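Local structure of amidohydrolase (Staphylococcus aureus, 3NUR) at residues 191-205 and 214-228. The protein probably hydrolyses carbon-nitrogen bonds of a still unidentified amide-type substrate at a metal site in its TIM barrel. Residues are numbered along the deposited sequence; the frame is centred on the assembly and turned at random.
With CA (calcium ion), chain B.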
ATOM      1  N   LEU A 191       0.679   0.200  -3.314  1.00  8.58           N
ATOM      2  CA  LEU A 191       1.853   1.043  -3.641  1.00  8.14           C
ATOM      3  C   LEU A 191       2.048   1.992  -2.457  1.00 12.06           C
ATOM      4  O   LEU A 191       1.195   2.839  -2.196  1.00 10.91           O
ATOM      5  CB  LEU A 191       1.610   1.822  -4.941  1.00  9.37           C
ATOM      6  CG  LEU A 191       2.816   2.546  -5.564  1.00 14.21           C
ATOM      7  CD1 LEU A 191       3.889   1.536  -6.046  1.00 15.78           C
ATOM      8  CD2 LEU A 191       2.355   3.405  -6.745  1.00 16.96           C
ATOM      9  N   HIS A 192       3.142   1.801  -1.717  1.00  8.63           N
ATOM     10  CA  HIS A 192       3.454   2.487  -0.456  1.00  8.14           C
ATOM     11  C   HIS A 192       4.639   3.459  -0.614  1.00 10.66           C
ATOM     12  O   HIS A 192       5.554   3.175  -1.382  1.00  9.51           O
ATOM     13  CB  HIS A 192       3.804   1.395   0.582  1.00  8.39           C
ATOM     14  CG  HIS A 192       3.998   1.850   2.003  1.00 11.50           C
ATOM     15  ND1 HIS A 192       5.126   2.531   2.391  1.00 13.04           N
ATOM     16  CD2 HIS A 192       3.209   1.665   3.083  1.00 12.73           C
ATOM     17  CE1 HIS A 192       4.963   2.796   3.679  1.00 12.92           C
ATOM     18  NE2 HIS A 192       3.832   2.284   4.139  1.00 12.85           N
ATOM     19  N   PRO A 193       4.700   4.546   0.184  1.00  7.57           N
ATOM     20  CA  PRO A 193       5.844   5.464   0.063  1.00  7.46           C
ATOM     21  C   PRO A 193       7.166   4.892   0.597  1.00 11.81           C
ATOM     22  O   PRO A 193       7.193   3.916   1.351  1.00 11.58           O
ATOM     23  CB  PRO A 193       5.409   6.676   0.885  1.00  9.08           C
ATOM     24  CG  PRO A 193       4.411   6.141   1.873  1.00 12.42           C
ATOM     25  CD  PRO A 193       3.663   5.093   1.096  1.00  8.60           C
ATOM     26  N   ALA A 194       8.267   5.511   0.190  1.00 10.36           N
ATOM     27  CA  ALA A 194       9.617   5.213   0.671  1.00 10.67           C
ATOM     28  C   ALA A 194      10.481   6.467   0.421  1.00 13.19           C
ATOM     29  O   ALA A 194      10.038   7.343  -0.337  1.00 11.54           O
ATOM     30  CB  ALA A 194      10.195   4.000  -0.050  1.00 12.23           C
ATOM     31  N   PRO A 195      11.689   6.578   1.038  1.00 11.43           N
ATOM     32  CA  PRO A 195      12.518   7.787   0.839  1.00 10.85           C
ATOM     33  C   PRO A 195      12.673   8.206  -0.620  1.00 15.01           C
ATOM     34  O   PRO A 195      12.881   7.356  -1.493  1.00 15.48           O
ATOM     35  CB  PRO A 195      13.861   7.388   1.465  1.00 12.11           C
ATOM     36  CG  PRO A 195      13.454   6.486   2.596  1.00 16.29           C
ATOM     37  CD  PRO A 195      12.333   5.653   1.998  1.00 12.43           C
ATOM     38  N   VAL A 196      12.553   9.511  -0.884  1.00 10.63           N
ATOM     39  CA  VAL A 196      12.695  10.062  -2.236  1.00  9.82           C
ATOM     40  C   VAL A 196      14.173  10.028  -2.651  1.00 14.88           C
ATOM     41  O   VAL A 196      15.067   9.954  -1.792  1.00 13.54           O
ATOM     42  CB  VAL A 196      12.112  11.499  -2.405  1.00 12.64           C
ATOM     43  CG1 VAL A 196      10.596  11.533  -2.172  1.00 12.73           C
ATOM     44  CG2 VAL A 196      12.832  12.503  -1.498  1.00 12.38           C
ATOM     45  N   ASN A 197      14.422  10.116  -3.963  1.00 13.64           N
ATOM     46  CA  ASN A 197      15.792  10.113  -4.485  1.00 14.05           C
ATOM     47  C   ASN A 197      16.526  11.383  -4.058  1.00 18.35           C
ATOM     48  O   ASN A 197      15.884  12.393  -3.753  1.00 16.31           O
ATOM     49  CB  ASN A 197      15.833   9.849  -6.012  1.00 19.88           C
ATOM     50  CG  ASN A 197      15.635  11.007  -6.968  1.00 50.03           C
ATOM     51  OD1 ASN A 197      15.849  12.185  -6.657  1.00 46.02           O
ATOM     52  ND2 ASN A 197      15.316  10.672  -8.215  1.00 44.92           N
ATOM     53  N   SER A 198      17.863  11.320  -3.989  1.00 16.98           N
ATOM     54  CA  SER A 198      18.681  12.438  -3.528  1.00 17.73           C
ATOM     55  C   SER A 198      18.462  13.738  -4.328  1.00 22.16           C
ATOM     56  O   SER A 198      18.519  14.824  -3.745  1.00 22.82           O
ATOM     57  CB  SER A 198      20.152  12.040  -3.498  1.00 22.59           C
ATOM     58  OG  SER A 198      20.662  11.941  -4.817  1.00 36.69           O
ATOM     59  N   ASP A 199      18.201  13.631  -5.638  1.00 19.51           N
ATOM     60  CA  ASP A 199      17.997  14.807  -6.484  1.00 20.36           C
ATOM     61  C   ASP A 199      16.704  15.565  -6.115  1.00 19.32           C
ATOM     62  O   ASP A 199      16.711  16.797  -6.039  1.00 16.78           O
ATOM     63  CB  ASP A 199      18.175  14.475  -7.984  1.00 24.06           C
ATOM     64  CG  ASP A 199      16.933  14.289  -8.822  1.00 46.78           C
ATOM     65  OD1 ASP A 199      16.635  13.136  -9.190  1.00 49.78           O
ATOM     66  OD2 ASP A 199      16.326  15.307  -9.216  1.00 58.01           O
ATOM     67  N   ILE A 200      15.618  14.818  -5.807  1.00 13.94           N
ATOM     68  CA  ILE A 200      14.354  15.411  -5.329  1.00 12.08           C
ATOM     69  C   ILE A 200      14.583  16.023  -3.913  1.00 13.97           C
ATOM     70  O   ILE A 200      14.126  17.146  -3.639  1.00 14.34           O
ATOM     71  CB  ILE A 200      13.219  14.337  -5.334  1.00 15.60           C
ATOM     72  CG1 ILE A 200      12.889  13.816  -6.772  1.00 16.37           C
ATOM     73  CG2 ILE A 200      11.951  14.829  -4.592  1.00 15.41           C
ATOM     74  CD1 ILE A 200      12.554  14.875  -7.879  1.00 24.78           C
ATOM     75  N   TYR A 201      15.278  15.292  -3.016  1.00 11.40           N
ATOM     76  CA  TYR A 201      15.534  15.794  -1.664  1.00 11.69           C
ATOM     77  C   TYR A 201      16.265  17.146  -1.708  1.00 15.92           C
ATOM     78  O   TYR A 201      15.855  18.091  -1.020  1.00 14.24           O
ATOM     79  CB  TYR A 201      16.346  14.782  -0.838  1.00 12.65           C
ATOM     80  CG  TYR A 201      16.675  15.280   0.555  1.00 16.20           C
ATOM     81  CD1 TYR A 201      15.668  15.551   1.477  1.00 17.97           C
ATOM     82  CD2 TYR A 201      17.995  15.518   0.939  1.00 17.94           C
ATOM     83  CE1 TYR A 201      15.965  16.013   2.762  1.00 18.60           C
ATOM     84  CE2 TYR A 201      18.305  15.981   2.224  1.00 19.77           C
ATOM     85  CZ  TYR A 201      17.284  16.219   3.133  1.00 26.35           C
ATOM     86  OH  TYR A 201      17.577  16.671   4.392  1.00 28.13           O
ATOM     87  N   GLN A 202      17.337  17.230  -2.518  1.00 14.25           N
ATOM     88  CA  GLN A 202      18.133  18.464  -2.639  1.00 14.40           C
ATOM     89  C   GLN A 202      17.349  19.611  -3.322  1.00 18.67           C
ATOM     90  O   GLN A 202      17.486  20.760  -2.910  1.00 19.73           O
ATOM     91  CB  GLN A 202      19.455  18.191  -3.398  1.00 16.00           C
ATOM     92  CG  GLN A 202      20.411  17.233  -2.702  1.00 25.82           C
ATOM     93  CD  GLN A 202      21.094  17.825  -1.499  1.00 48.35           C
ATOM     94  OE1 GLN A 202      21.507  18.990  -1.495  1.00 46.12           O
ATOM     95  NE2 GLN A 202      21.250  17.023  -0.456  1.00 43.06           N
ATOM     96  N   SER A 203      16.544  19.315  -4.352  1.00 13.04           N
ATOM     97  CA  SER A 203      15.807  20.378  -5.058  1.00 14.14           C
ATOM     98  C   SER A 203      14.570  20.869  -4.324  1.00 16.35           C
ATOM     99  O   SER A 203      14.304  22.068  -4.309  1.00 16.41           O
ATOM    100  CB  SER A 203      15.388  19.913  -6.454  1.00 18.77           C
ATOM    101  OG  SER A 203      16.522  19.695  -7.276  1.00 33.26           O
ATOM    102  N   TYR A 204      13.783  19.942  -3.769  1.00 10.26           N
ATOM    103  CA  TYR A 204      12.502  20.288  -3.170  1.00 10.51           C
ATOM    104  C   TYR A 204      12.434  20.428  -1.662  1.00 14.00           C
ATOM    105  O   TYR A 204      11.572  21.163  -1.175  1.00 13.72           O
ATOM    106  CB  TYR A 204      11.416  19.292  -3.635  1.00 12.06           C
ATOM    107  CG  TYR A 204      10.624  19.701  -4.868  1.00 14.36           C
ATOM    108  CD1 TYR A 204      10.756  20.972  -5.422  1.00 16.32           C
ATOM    109  CD2 TYR A 204       9.700  18.833  -5.447  1.00 15.09           C
ATOM    110  CE1 TYR A 204      10.005  21.364  -6.529  1.00 15.68           C
ATOM    111  CE2 TYR A 204       8.940  19.213  -6.556  1.00 15.13           C
ATOM    112  CZ  TYR A 204       9.085  20.487  -7.084  1.00 19.96           C
ATOM    113  OH  TYR A 204       8.348  20.875  -8.175  1.00 17.13           O
ATOM    114  N   TYR A 205      13.213  19.626  -0.920  1.00  9.51           N
ATOM    115  CA  TYR A 205      13.053  19.569   0.542  1.00  8.39           C
ATOM    116  C   TYR A 205      14.112  20.232   1.379  1.00 12.54           C
ATOM    117  O   TYR A 205      13.795  20.727   2.454  1.00 13.80           O
ATOM    118  CB  TYR A 205      12.641  18.149   1.012  1.00  8.95           C
ATOM    119  CG  TYR A 205      11.403  17.697   0.259  1.00  9.44           C
ATOM    120  CD1 TYR A 205      10.164  18.291   0.497  1.00 10.69           C
ATOM    121  CD2 TYR A 205      11.493  16.774  -0.783  1.00  9.50           C
ATOM    122  CE1 TYR A 205       9.035  17.941  -0.248  1.00  9.24           C
ATOM    123  CE2 TYR A 205      10.377  16.434  -1.549  1.00  9.04           C
ATOM    124  CZ  TYR A 205       9.155  17.037  -1.294  1.00 11.77           C
ATOM    125  OH  TYR A 205       8.049  16.714  -2.055  1.00 10.16           O
ATOM    126  N   ALA A 214      14.030  19.518   7.106  1.00  9.62           N
ATOM    127  CA  ALA A 214      14.113  19.088   5.713  1.00  9.85           C
ATOM    128  C   ALA A 214      13.839  17.574   5.601  1.00 13.35           C
ATOM    129  O   ALA A 214      13.092  17.159   4.718  1.00 10.99           O
ATOM    130  CB  ALA A 214      15.505  19.403   5.164  1.00 11.00           C
ATOM    131  N   ALA A 215      14.439  16.757   6.487  1.00 10.17           N
ATOM    132  CA  ALA A 215      14.267  15.297   6.414  1.00 10.47           C
ATOM    133  C   ALA A 215      12.825  14.851   6.659  1.00 13.55           C
ATOM    134  O   ALA A 215      12.330  13.981   5.934  1.00 12.63           O
ATOM    135  CB  ALA A 215      15.211  14.591   7.391  1.00 11.76           C
ATOM    136  N   THR A 216      12.160  15.407   7.698  1.00 10.23           N
ATOM    137  CA  THR A 216      10.769  15.031   7.977  1.00  9.58           C
ATOM    138  C   THR A 216       9.837  15.562   6.854  1.00 11.79           C
ATOM    139  O   THR A 216       8.912  14.871   6.434  1.00 11.25           O
ATOM    140  CB  THR A 216      10.344  15.432   9.390  1.00 11.35           C
ATOM    141  OG1 THR A 216      10.424  16.859   9.516  1.00 11.16           O
ATOM    142  CG2 THR A 216      11.170  14.723  10.486  1.00  9.94           C
ATOM    143  N   PHE A 217      10.114  16.777   6.351  1.00  9.32           N
ATOM    144  CA  PHE A 217       9.376  17.392   5.246  1.00  7.83           C
ATOM    145  C   PHE A 217       9.442  16.470   4.002  1.00 10.25           C
ATOM    146  O   PHE A 217       8.405  16.173   3.387  1.00  9.77           O
ATOM    147  CB  PHE A 217       9.973  18.787   4.954  1.00  8.71           C
ATOM    148  CG  PHE A 217       9.357  19.626   3.848  1.00  8.99           C
ATOM    149  CD1 PHE A 217       8.055  19.391   3.408  1.00 10.63           C
ATOM    150  CD2 PHE A 217      10.035  20.725   3.333  1.00  8.33           C
ATOM    151  CE1 PHE A 217       7.501  20.165   2.393  1.00 10.20           C
ATOM    152  CE2 PHE A 217       9.459  21.530   2.339  1.00 11.70           C
ATOM    153  CZ  PHE A 217       8.191  21.256   1.892  1.00  9.58           C
ATOM    154  N   ALA A 218      10.636  15.950   3.697  1.00  7.46           N
ATOM    155  CA  ALA A 218      10.859  15.049   2.555  1.00  7.22           C
ATOM    156  C   ALA A 218      10.197  13.701   2.735  1.00 10.86           C
ATOM    157  O   ALA A 218       9.900  13.041   1.746  1.00 10.07           O
ATOM    158  CB  ALA A 218      12.352  14.833   2.353  1.00  7.66           C
ATOM    159  N   CYS A 219      10.049  13.256   3.986  1.00  8.31           N
ATOM    160  CA  CYS A 219       9.480  11.941   4.254  1.00 10.10           C
ATOM    161  C   CYS A 219       7.986  12.000   4.599  1.00 12.24           C
ATOM    162  O   CYS A 219       7.188  12.492   3.780  1.00 10.32           O
ATOM    163  CB  CYS A 219      10.306  11.194   5.302  1.00 11.81           C
ATOM    164  SG  CYS A 219      12.010  10.846   4.780  1.00 16.80           S
ATOM    165  N   PHE A 220       7.605  11.509   5.788  1.00  9.65           N
ATOM    166  CA  PHE A 220       6.200  11.435   6.252  1.00  8.39           C
ATOM    167  C   PHE A 220       5.473  12.764   6.462  1.00 10.81           C
ATOM    168  O   PHE A 220       4.252  12.771   6.595  1.00 10.86           O
ATOM    169  CB  PHE A 220       6.070  10.522   7.501  1.00 10.65           C
ATOM    170  CG  PHE A 220       7.198  10.627   8.495  1.00 13.43           C
ATOM    171  CD1 PHE A 220       7.524  11.847   9.079  1.00 16.69           C
ATOM    172  CD2 PHE A 220       7.947   9.506   8.844  1.00 17.49           C
ATOM    173  CE1 PHE A 220       8.575  11.949  10.000  1.00 18.24           C
ATOM    174  CE2 PHE A 220       9.002   9.609   9.765  1.00 21.31           C
ATOM    175  CZ  PHE A 220       9.314  10.833  10.327  1.00 19.38           C
ATOM    176  N   GLY A 221       6.214  13.861   6.540  1.00  7.90           N
ATOM    177  CA  GLY A 221       5.615  15.182   6.687  1.00  7.52           C
ATOM    178  C   GLY A 221       4.904  15.660   5.430  1.00 12.00           C
ATOM    179  O   GLY A 221       3.934  16.432   5.516  1.00 11.96           O
ATOM    180  N   TYR A 222       5.363  15.177   4.236  1.00  7.83           N
ATOM    181  CA  TYR A 222       4.828  15.626   2.945  1.00  7.01           C
ATOM    182  C   TYR A 222       5.424  14.876   1.746  1.00 10.45           C
ATOM    183  O   TYR A 222       4.681  14.288   0.973  1.00  8.88           O
ATOM    184  CB  TYR A 222       5.121  17.150   2.761  1.00  7.63           C
ATOM    185  CG  TYR A 222       4.123  17.917   1.914  1.00  7.60           C
ATOM    186  CD1 TYR A 222       4.419  18.273   0.601  1.00  8.51           C
ATOM    187  CD2 TYR A 222       2.899  18.319   2.439  1.00  7.84           C
ATOM    188  CE1 TYR A 222       3.530  19.045  -0.158  1.00  6.95           C
ATOM    189  CE2 TYR A 222       2.000  19.075   1.685  1.00  8.86           C
ATOM    190  CZ  TYR A 222       2.298  19.394   0.373  1.00 10.07           C
ATOM    191  OH  TYR A 222       1.397  20.130  -0.366  1.00 11.49           O
ATOM    192  N   GLY A 223       6.742  14.982   1.576  1.00  6.70           N
ATOM    193  CA  GLY A 223       7.483  14.539   0.413  1.00  6.95           C
ATOM    194  C   GLY A 223       7.275  13.132  -0.111  1.00 11.09           C
ATOM    195  O   GLY A 223       7.122  12.948  -1.324  1.00  9.84           O
ATOM    196  N   TRP A 224       7.341  12.124   0.762  1.00  8.44           N
ATOM    197  CA  TRP A 224       7.221  10.783   0.205  1.00  8.86           C
ATOM    198  C   TRP A 224       5.798  10.418  -0.195  1.00 11.17           C
ATOM    199  O   TRP A 224       5.596   9.498  -0.982  1.00 10.62           O
ATOM    200  CB  TRP A 224       8.010   9.725   0.983  1.00  7.95           C
ATOM    201  CG  TRP A 224       7.520   9.334   2.356  1.00  9.47           C
ATOM    202  CD1 TRP A 224       6.239   9.356   2.818  1.00 12.01           C
ATOM    203  CD2 TRP A 224       8.284   8.608   3.328  1.00 10.03           C
ATOM    204  NE1 TRP A 224       6.166   8.741   4.049  1.00 11.26           N
ATOM    205  CE2 TRP A 224       7.408   8.275   4.387  1.00 14.04           C
ATOM    206  CE3 TRP A 224       9.635   8.225   3.415  1.00 12.02           C
ATOM    207  CZ2 TRP A 224       7.845   7.597   5.540  1.00 14.41           C
ATOM    208  CZ3 TRP A 224      10.071   7.574   4.563  1.00 13.92           C
ATOM    209  CH2 TRP A 224       9.181   7.251   5.601  1.00 14.73           C
ATOM    210  N   HIS A 225       4.828  11.211   0.291  1.00  7.53           N
ATOM    211  CA  HIS A 225       3.408  11.070  -0.062  1.00  6.24           C
ATOM    212  C   HIS A 225       3.179  11.700  -1.444  1.00 10.08           C
ATOM    213  O   HIS A 225       2.531  11.102  -2.310  1.00  8.58           O
ATOM    214  CB  HIS A 225       2.538  11.698   1.039  1.00  6.19           C
ATOM    215  CG  HIS A 225       2.741  10.984   2.343  1.00  8.19           C
ATOM    216  ND1 HIS A 225       2.313   9.683   2.520  1.00  9.56           N
ATOM    217  CD2 HIS A 225       3.410  11.380   3.456  1.00  8.82           C
ATOM    218  CE1 HIS A 225       2.703   9.336   3.745  1.00  8.98           C
ATOM    219  NE2 HIS A 225       3.357  10.329   4.350  1.00  8.93           N
ATOM    220  N   ILE A 226       3.761  12.894  -1.670  1.00  6.88           N
ATOM    221  CA  ILE A 226       3.716  13.547  -2.981  1.00  5.77           C
ATOM    222  C   ILE A 226       4.299  12.568  -4.007  1.00 10.40           C
ATOM    223  O   ILE A 226       3.692  12.326  -5.059  1.00  7.84           O
ATOM    224  CB  ILE A 226       4.559  14.854  -2.939  1.00  8.58           C
ATOM    225  CG1 ILE A 226       3.887  15.929  -2.065  1.00  8.29           C
ATOM    226  CG2 ILE A 226       4.906  15.353  -4.351  1.00  9.61           C
ATOM    227  CD1 ILE A 226       2.573  16.632  -2.658  1.00  8.06           C
ATOM    228  N   ASP A 227       5.457  11.967  -3.657  1.00  8.41           N
ATOM    229  CA  ASP A 227       6.148  11.025  -4.530  1.00  7.67           C
ATOM    230  C   ASP A 227       5.298   9.809  -4.955  1.00 10.02           C
ATOM    231  O   ASP A 227       5.197   9.508  -6.156  1.00  8.33           O
ATOM    232  CB  ASP A 227       7.460  10.613  -3.871  1.00  7.72           C
ATOM    233  CG  ASP A 227       8.324   9.741  -4.726  1.00 13.36           C
ATOM    234  OD1 ASP A 227       9.269  10.275  -5.344  1.00 10.92           O
ATOM    235  OD2 ASP A 227       8.116   8.502  -4.707  1.00 17.97           O
ATOM    236  N   VAL A 228       4.663   9.125  -3.986  1.00  8.28           N
ATOM    237  CA  VAL A 228       3.854   7.945  -4.320  1.00  9.07           C
ATOM    238  C   VAL A 228       2.611   8.277  -5.165  1.00 10.95           C
ATOM    239  O   VAL A 228       2.253   7.488  -6.040  1.00 10.43           O
ATOM    240  CB  VAL A 228       3.616   7.013  -3.113  1.00 14.16           C
ATOM    241  CG1 VAL A 228       2.824   7.717  -2.043  1.00 13.64           C
ATOM    242  CG2 VAL A 228       2.950   5.703  -3.531  1.00 14.80           C
TER
HETATM  243 CA    CA B 358       2.885   2.309   6.273  1.00  6.43          CA
HETATM  244  O   HOH W   1       7.318   7.453  -2.008  1.00 11.47           O
HETATM  245  O   HOH W   2      11.793  11.090   1.471  1.00 14.08           O
HETATM  246  O   HOH W   3      12.096  10.029  -5.686  1.00 17.57           O
HETATM  247  O   HOH W   4       8.263  14.468  -3.372  1.00 10.95           O
HETATM  248  O   HOH W   5       2.899   4.489   6.345  1.00 15.38           O
HETATM  249  O   HOH W   6       5.034   2.593   6.902  1.00 19.12           O
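In the TIM barrel of this amidohydrolase, the loop that leaves the metal-bearing end of strand 189-192 packs on helix 223-237, the next barrel helix, and helix 198-205, which follows the loop, packs on helix 211-218. Pro193, one residue beyond a metal ligand, lies against Trp224. That ligand, His192, binds calcium through NE2 at 2.3 Å, together with Glu28, His30 and Asp316; its ND1 donates in the ring plane to a lone pair of Pro193 O, and the two bonds together hold the rotation of the imidazole. Pro193 CB stands over the five-membered ring of Trp224, 3.7 Å from its centroid, a CH-pi contact, while Val228 slips one methyl, CG2, past Leu191 CG.

The far end illustrates a knob-into-hole fit. With CG anti to its carbonyl carbon (chi1 -54°), Tyr205 enters a hole made by Phe217, Ala218, Gly223 and Ile226. Its ring edge meets the Phe217 face in a T-shaped pair, planes at 84°, and Ala218 CA covers one of its own faces.

Between these ends, water joins the polar groups. One molecule takes the Val196 N-H and donates to Ala218 O; another links Asn197 N to OD1 of Asp227, whose OD2 forms a salt bridge with Arg164. At the tip of the knob, Tyr205 OH lies 3.3 Å from Gly223 CA, and a water 2.6 Å from Tyr205 OH donates to Gly223 O.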